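Local coordinates for glutamate--tRNA ligase, cytoplasmic (Saccharomyces cerevisiae, PDB 2HRA), which attaches glutamate to tRNA(Glu) using ATP and, through its N-terminal GST-like domain, joins a complex with the cofactor Arc1p and methionyl-tRNA synthetase, at residues P30-I42 / Y135-S148. Numbering follows the deposited sequence.
Sequences PIVAYAELIAARI and YSAADVACWGALRS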
loop_
_atom_site.group_PDB
_atom_site.type_symbol
_atom_site.label_atom_id
_atom_site.label_comp_id
_atom_site.label_asym_id
_atom_site.label_seq_id
_atom_site.Cartn_x
_atom_site.Cartn_y
_atom_site.Cartn_z
ATOM N N PRO A 30 -8.916 10.529 -3.261
ATOM C CA PRO A 30 -9.668 9.588 -4.097
ATOM C C PRO A 30 -8.946 8.293 -4.338
ATOM O O PRO A 30 -9.576 7.301 -4.597
ATOM C CB PRO A 30 -9.918 10.356 -5.409
ATOM C CG PRO A 30 -8.990 11.513 -5.389
ATOM C CD PRO A 30 -8.564 11.773 -3.969
ATOM N N ILE A 31 -7.627 8.300 -4.262
ATOM C CA ILE A 31 -6.861 7.081 -4.229
ATOM C C ILE A 31 -6.091 7.115 -2.921
ATOM O O ILE A 31 -5.090 7.813 -2.797
ATOM C CB ILE A 31 -5.884 6.974 -5.421
ATOM C CG1 ILE A 31 -6.627 7.246 -6.745
ATOM C CG2 ILE A 31 -5.168 5.621 -5.397
ATOM C CD1 ILE A 31 -5.661 7.419 -7.964
ATOM N N VAL A 32 -6.583 6.360 -1.951
ATOM C CA VAL A 32 -6.033 6.317 -0.591
ATOM C C VAL A 32 -4.638 5.691 -0.563
ATOM O O VAL A 32 -4.378 4.690 -1.256
ATOM C CB VAL A 32 -7.026 5.553 0.341
ATOM C CG1 VAL A 32 -6.425 5.334 1.756
ATOM C CG2 VAL A 32 -8.364 6.305 0.415
ATOM N N ALA A 33 -3.753 6.289 0.235
ATOM C CA ALA A 33 -2.349 5.917 0.309
ATOM C C ALA A 33 -2.120 4.654 1.140
ATOM O O ALA A 33 -1.379 4.652 2.130
ATOM C CB ALA A 33 -1.533 7.077 0.859
ATOM N N TYR A 34 -2.745 3.555 0.731
ATOM C CA TYR A 34 -2.642 2.306 1.491
ATOM C C TYR A 34 -1.211 1.808 1.519
ATOM O O TYR A 34 -0.731 1.353 2.547
ATOM C CB TYR A 34 -3.616 1.222 0.962
ATOM C CG TYR A 34 -5.053 1.463 1.351
ATOM C CD1 TYR A 34 -5.999 1.842 0.395
ATOM C CD2 TYR A 34 -5.464 1.393 2.670
ATOM C CE1 TYR A 34 -7.295 2.081 0.747
ATOM C CE2 TYR A 34 -6.805 1.645 3.026
ATOM C CZ TYR A 34 -7.691 1.991 2.070
ATOM O OH TYR A 34 -9.018 2.260 2.387
ATOM N N ALA A 35 -0.514 1.890 0.402
ATOM C CA ALA A 35 0.829 1.347 0.327
ATOM C C ALA A 35 1.746 1.994 1.359
ATOM O O ALA A 35 2.517 1.316 2.034
ATOM C CB ALA A 35 1.393 1.531 -1.051
ATOM N N GLU A 36 1.622 3.317 1.450
ATOM C CA GLU A 36 2.374 4.179 2.333
ATOM C C GLU A 36 2.021 3.857 3.748
ATOM O O GLU A 36 2.909 3.694 4.580
ATOM C CB GLU A 36 2.062 5.658 2.046
ATOM C CG GLU A 36 2.614 6.187 0.706
ATOM C CD GLU A 36 1.703 5.867 -0.532
ATOM O OE1 GLU A 36 0.690 5.170 -0.402
ATOM O OE2 GLU A 36 2.011 6.342 -1.649
ATOM N N LEU A 37 0.732 3.757 4.039
ATOM C CA LEU A 37 0.295 3.394 5.378
ATOM C C LEU A 37 0.797 2.015 5.804
ATOM O O LEU A 37 1.202 1.847 6.954
ATOM C CB LEU A 37 -1.229 3.468 5.511
ATOM C CG LEU A 37 -1.889 2.997 6.823
ATOM C CD1 LEU A 37 -1.612 3.887 8.023
ATOM C CD2 LEU A 37 -3.396 2.915 6.575
ATOM N N ILE A 38 0.754 1.028 4.905
ATOM C CA ILE A 38 1.167 -0.340 5.264
ATOM C C ILE A 38 2.697 -0.368 5.508
ATOM O O ILE A 38 3.207 -0.958 6.486
ATOM C CB ILE A 38 0.657 -1.384 4.172
ATOM C CG1 ILE A 38 -0.871 -1.488 4.202
ATOM C CG2 ILE A 38 1.172 -2.787 4.431
ATOM C CD1 ILE A 38 -1.487 -2.247 3.018
ATOM N N ALA A 39 3.429 0.347 4.666
ATOM C CA ALA A 39 4.875 0.497 4.835
ATOM C C ALA A 39 5.228 0.953 6.249
ATOM O O ALA A 39 6.183 0.449 6.855
ATOM C CB ALA A 39 5.429 1.469 3.793
ATOM N N ALA A 40 4.483 1.960 6.729
ATOM C CA ALA A 40 4.665 2.553 8.046
ATOM C C ALA A 40 4.275 1.567 9.114
ATOM O O ALA A 40 4.929 1.468 10.119
ATOM C CB ALA A 40 3.832 3.847 8.180
ATOM N N ARG A 41 3.213 0.803 8.891
ATOM C CA ARG A 41 2.844 -0.241 9.842
ATOM C C ARG A 41 3.908 -1.317 9.968
ATOM O O ARG A 41 4.165 -1.817 11.072
ATOM C CB ARG A 41 1.483 -0.830 9.483
ATOM C CG ARG A 41 0.388 0.203 9.659
ATOM C CD ARG A 41 -0.877 -0.100 8.874
ATOM N NE ARG A 41 -1.557 -1.337 9.272
ATOM C CZ ARG A 41 -2.443 -1.471 10.271
ATOM N NH1 ARG A 41 -2.767 -0.466 11.095
ATOM N NH2 ARG A 41 -2.979 -2.657 10.492
ATOM N N ILE A 42 4.545 -1.658 8.846
ATOM C CA ILE A 42 5.631 -2.626 8.856
ATOM C C ILE A 42 6.813 -2.076 9.650
ATOM O O ILE A 42 7.383 -2.745 10.510
ATOM C CB ILE A 42 6.047 -3.020 7.400
ATOM C CG1 ILE A 42 4.878 -3.762 6.723
ATOM C CG2 ILE A 42 7.367 -3.882 7.439
ATOM C CD1 ILE A 42 4.943 -3.850 5.150
ATOM N N TYR A 135 7.745 -11.201 2.473
ATOM C CA TYR A 135 7.301 -10.223 1.455
ATOM C C TYR A 135 8.274 -9.052 1.429
ATOM O O TYR A 135 9.110 -8.858 2.347
ATOM C CB TYR A 135 5.845 -9.742 1.624
ATOM C CG TYR A 135 5.554 -9.107 2.975
ATOM C CD1 TYR A 135 6.019 -7.825 3.297
ATOM C CD2 TYR A 135 4.818 -9.782 3.923
ATOM C CE1 TYR A 135 5.772 -7.272 4.540
ATOM C CE2 TYR A 135 4.558 -9.217 5.169
ATOM C CZ TYR A 135 5.039 -7.973 5.475
ATOM O OH TYR A 135 4.788 -7.440 6.727
ATOM N N SER A 136 8.205 -8.300 0.350
ATOM C CA SER A 136 9.056 -7.133 0.153
ATOM C C SER A 136 8.202 -5.907 -0.129
ATOM O O SER A 136 6.968 -5.966 -0.191
ATOM C CB SER A 136 10.008 -7.387 -1.022
ATOM O OG SER A 136 9.263 -7.337 -2.238
ATOM N N ALA A 137 8.886 -4.798 -0.344
ATOM C CA ALA A 137 8.277 -3.534 -0.717
ATOM C C ALA A 137 7.486 -3.677 -1.985
ATOM O O ALA A 137 6.509 -2.946 -2.201
ATOM C CB ALA A 137 9.386 -2.417 -0.879
ATOM N N ALA A 138 7.902 -4.581 -2.862
ATOM C CA ALA A 138 7.143 -4.818 -4.084
ATOM C C ALA A 138 5.692 -5.244 -3.741
ATOM O O ALA A 138 4.715 -4.773 -4.337
ATOM C CB ALA A 138 7.865 -5.886 -4.955
ATOM N N ASP A 139 5.569 -6.175 -2.800
ATOM C CA ASP A 139 4.281 -6.686 -2.382
ATOM C C ASP A 139 3.459 -5.581 -1.721
ATOM O O ASP A 139 2.254 -5.496 -1.918
ATOM C CB ASP A 139 4.466 -7.860 -1.399
ATOM C CG ASP A 139 5.200 -9.017 -2.021
ATOM O OD1 ASP A 139 6.423 -9.153 -1.743
ATOM O OD2 ASP A 139 4.577 -9.766 -2.811
ATOM N N VAL A 140 4.115 -4.725 -0.941
ATOM C CA VAL A 140 3.403 -3.687 -0.190
ATOM C C VAL A 140 2.790 -2.690 -1.143
ATOM O O VAL A 140 1.626 -2.309 -1.016
ATOM C CB VAL A 140 4.363 -3.001 0.818
ATOM C CG1 VAL A 140 3.719 -1.835 1.497
ATOM C CG2 VAL A 140 4.862 -4.019 1.853
ATOM N N ALA A 141 3.567 -2.292 -2.127
ATOM C CA ALA A 141 3.105 -1.336 -3.101
ATOM C C ALA A 141 1.981 -1.904 -3.950
ATOM O O ALA A 141 0.987 -1.203 -4.198
ATOM C CB ALA A 141 4.279 -0.856 -3.973
ATOM N N CYS A 142 2.109 -3.164 -4.398
ATOM C CA CYS A 142 1.075 -3.746 -5.251
ATOM C C CYS A 142 -0.180 -4.056 -4.466
ATOM O O CYS A 142 -1.293 -3.868 -4.978
ATOM C CB CYS A 142 1.588 -4.972 -6.018
ATOM S SG CYS A 142 2.867 -4.591 -7.247
ATOM N N TRP A 143 -0.031 -4.482 -3.220
ATOM C CA TRP A 143 -1.208 -4.771 -2.405
ATOM C C TRP A 143 -1.992 -3.503 -2.094
ATOM O O TRP A 143 -3.218 -3.462 -2.263
ATOM C CB TRP A 143 -0.858 -5.460 -1.107
ATOM C CG TRP A 143 -2.056 -6.154 -0.481
ATOM C CD1 TRP A 143 -2.380 -7.446 -0.633
ATOM C CD2 TRP A 143 -3.044 -5.588 0.416
ATOM N NE1 TRP A 143 -3.509 -7.739 0.094
ATOM C CE2 TRP A 143 -3.942 -6.609 0.735
ATOM C CE3 TRP A 143 -3.268 -4.302 0.950
ATOM C CZ2 TRP A 143 -5.051 -6.407 1.573
ATOM C CZ3 TRP A 143 -4.345 -4.108 1.776
ATOM C CH2 TRP A 143 -5.219 -5.158 2.095
ATOM N N GLY A 144 -1.286 -2.471 -1.659
ATOM C CA GLY A 144 -1.891 -1.162 -1.404
ATOM C C GLY A 144 -2.584 -0.588 -2.615
ATOM O O GLY A 144 -3.725 -0.136 -2.534
ATOM N N ALA A 145 -1.921 -0.641 -3.763
ATOM C CA ALA A 145 -2.507 -0.162 -5.014
ATOM C C ALA A 145 -3.839 -0.876 -5.288
ATOM O O ALA A 145 -4.844 -0.233 -5.609
ATOM C CB ALA A 145 -1.520 -0.346 -6.180
ATOM N N LEU A 146 -3.875 -2.202 -5.166
ATOM C CA LEU A 146 -5.128 -2.939 -5.473
ATOM C C LEU A 146 -6.223 -2.706 -4.425
ATOM O O LEU A 146 -7.426 -2.631 -4.761
ATOM C CB LEU A 146 -4.848 -4.450 -5.680
ATOM C CG LEU A 146 -3.904 -4.805 -6.855
ATOM C CD1 LEU A 146 -3.559 -6.302 -6.815
ATOM C CD2 LEU A 146 -4.497 -4.446 -8.209
ATOM N N ARG A 147 -5.831 -2.535 -3.168
ATOM C CA ARG A 147 -6.768 -2.172 -2.103
ATOM C C ARG A 147 -7.439 -0.852 -2.448
ATOM O O ARG A 147 -8.622 -0.674 -2.210
ATOM C CB ARG A 147 -6.079 -2.059 -0.732
ATOM C CG ARG A 147 -7.003 -1.770 0.464
ATOM C CD ARG A 147 -8.163 -2.764 0.488
ATOM N NE ARG A 147 -9.149 -2.502 1.524
ATOM C CZ ARG A 147 -10.203 -1.717 1.380
ATOM N NH1 ARG A 147 -10.439 -1.069 0.239
ATOM N NH2 ARG A 147 -11.019 -1.564 2.397
ATOM N N SER A 148 -6.681 0.067 -3.019
ATOM C CA SER A 148 -7.218 1.401 -3.329
ATOM C C SER A 148 -8.153 1.357 -4.550
ATOM O O SER A 148 -8.995 2.237 -4.723
ATOM C CB SER A 148 -6.065 2.397 -3.571
ATOM O OG SER A 148 -5.652 2.376 -4.946
HETATM O O HOH W 1 -9.535 4.822 -6.263
HETATM O O HOH W 2 -8.914 4.366 -2.490
#
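The close, buried helix-helix contact between Tyr-34 to Ile-42 and Ala-137 to Ser-148 lies at the centre of the N-terminal, GST-like domain of the synthetase, the axes 7.8 Å apart and crossing at 136°. Gly-144 permits this closeness: its CA lies 3.8 Å from Ala-35 N, where a side chain would clash. Ala-35 CB in turn rests on the backbone of Ala-141. Further along, Val-140 enters as a knob between Ala-35, Ile-38, Ala-39 and Ile-42, and its CG2 meets Ile-42 CD1 tip to tip, a tight 3.3 Å. Ile-38 CD1 reaches the six-membered ring of Trp-143. At the other end, Arg-147 swings CG anti to its backbone N (chi1 -176°), placing that methylene 3.8 Å from the centroid of the Tyr-34 ring in a CH-pi contact, while Val-32 CG1 lies over the rim of the opposite face. A serine replacing Tyr-34 would probably leave a gap between Val-32 and Arg-147, free the arginine's aliphatic stem to turn and lose the weak hydrogen bond between the tyrosine OH and His-181 ND1. One water donates to both Pro-30 O and Ser-148 O, and a second takes the N-H of Val-32 and donates to Ser-148 O. Helix 34-46, which follows the first strand of the thioredoxin-like half, thus packs on helix 137-148 of the all-helical half, the domain interface of the GST fold.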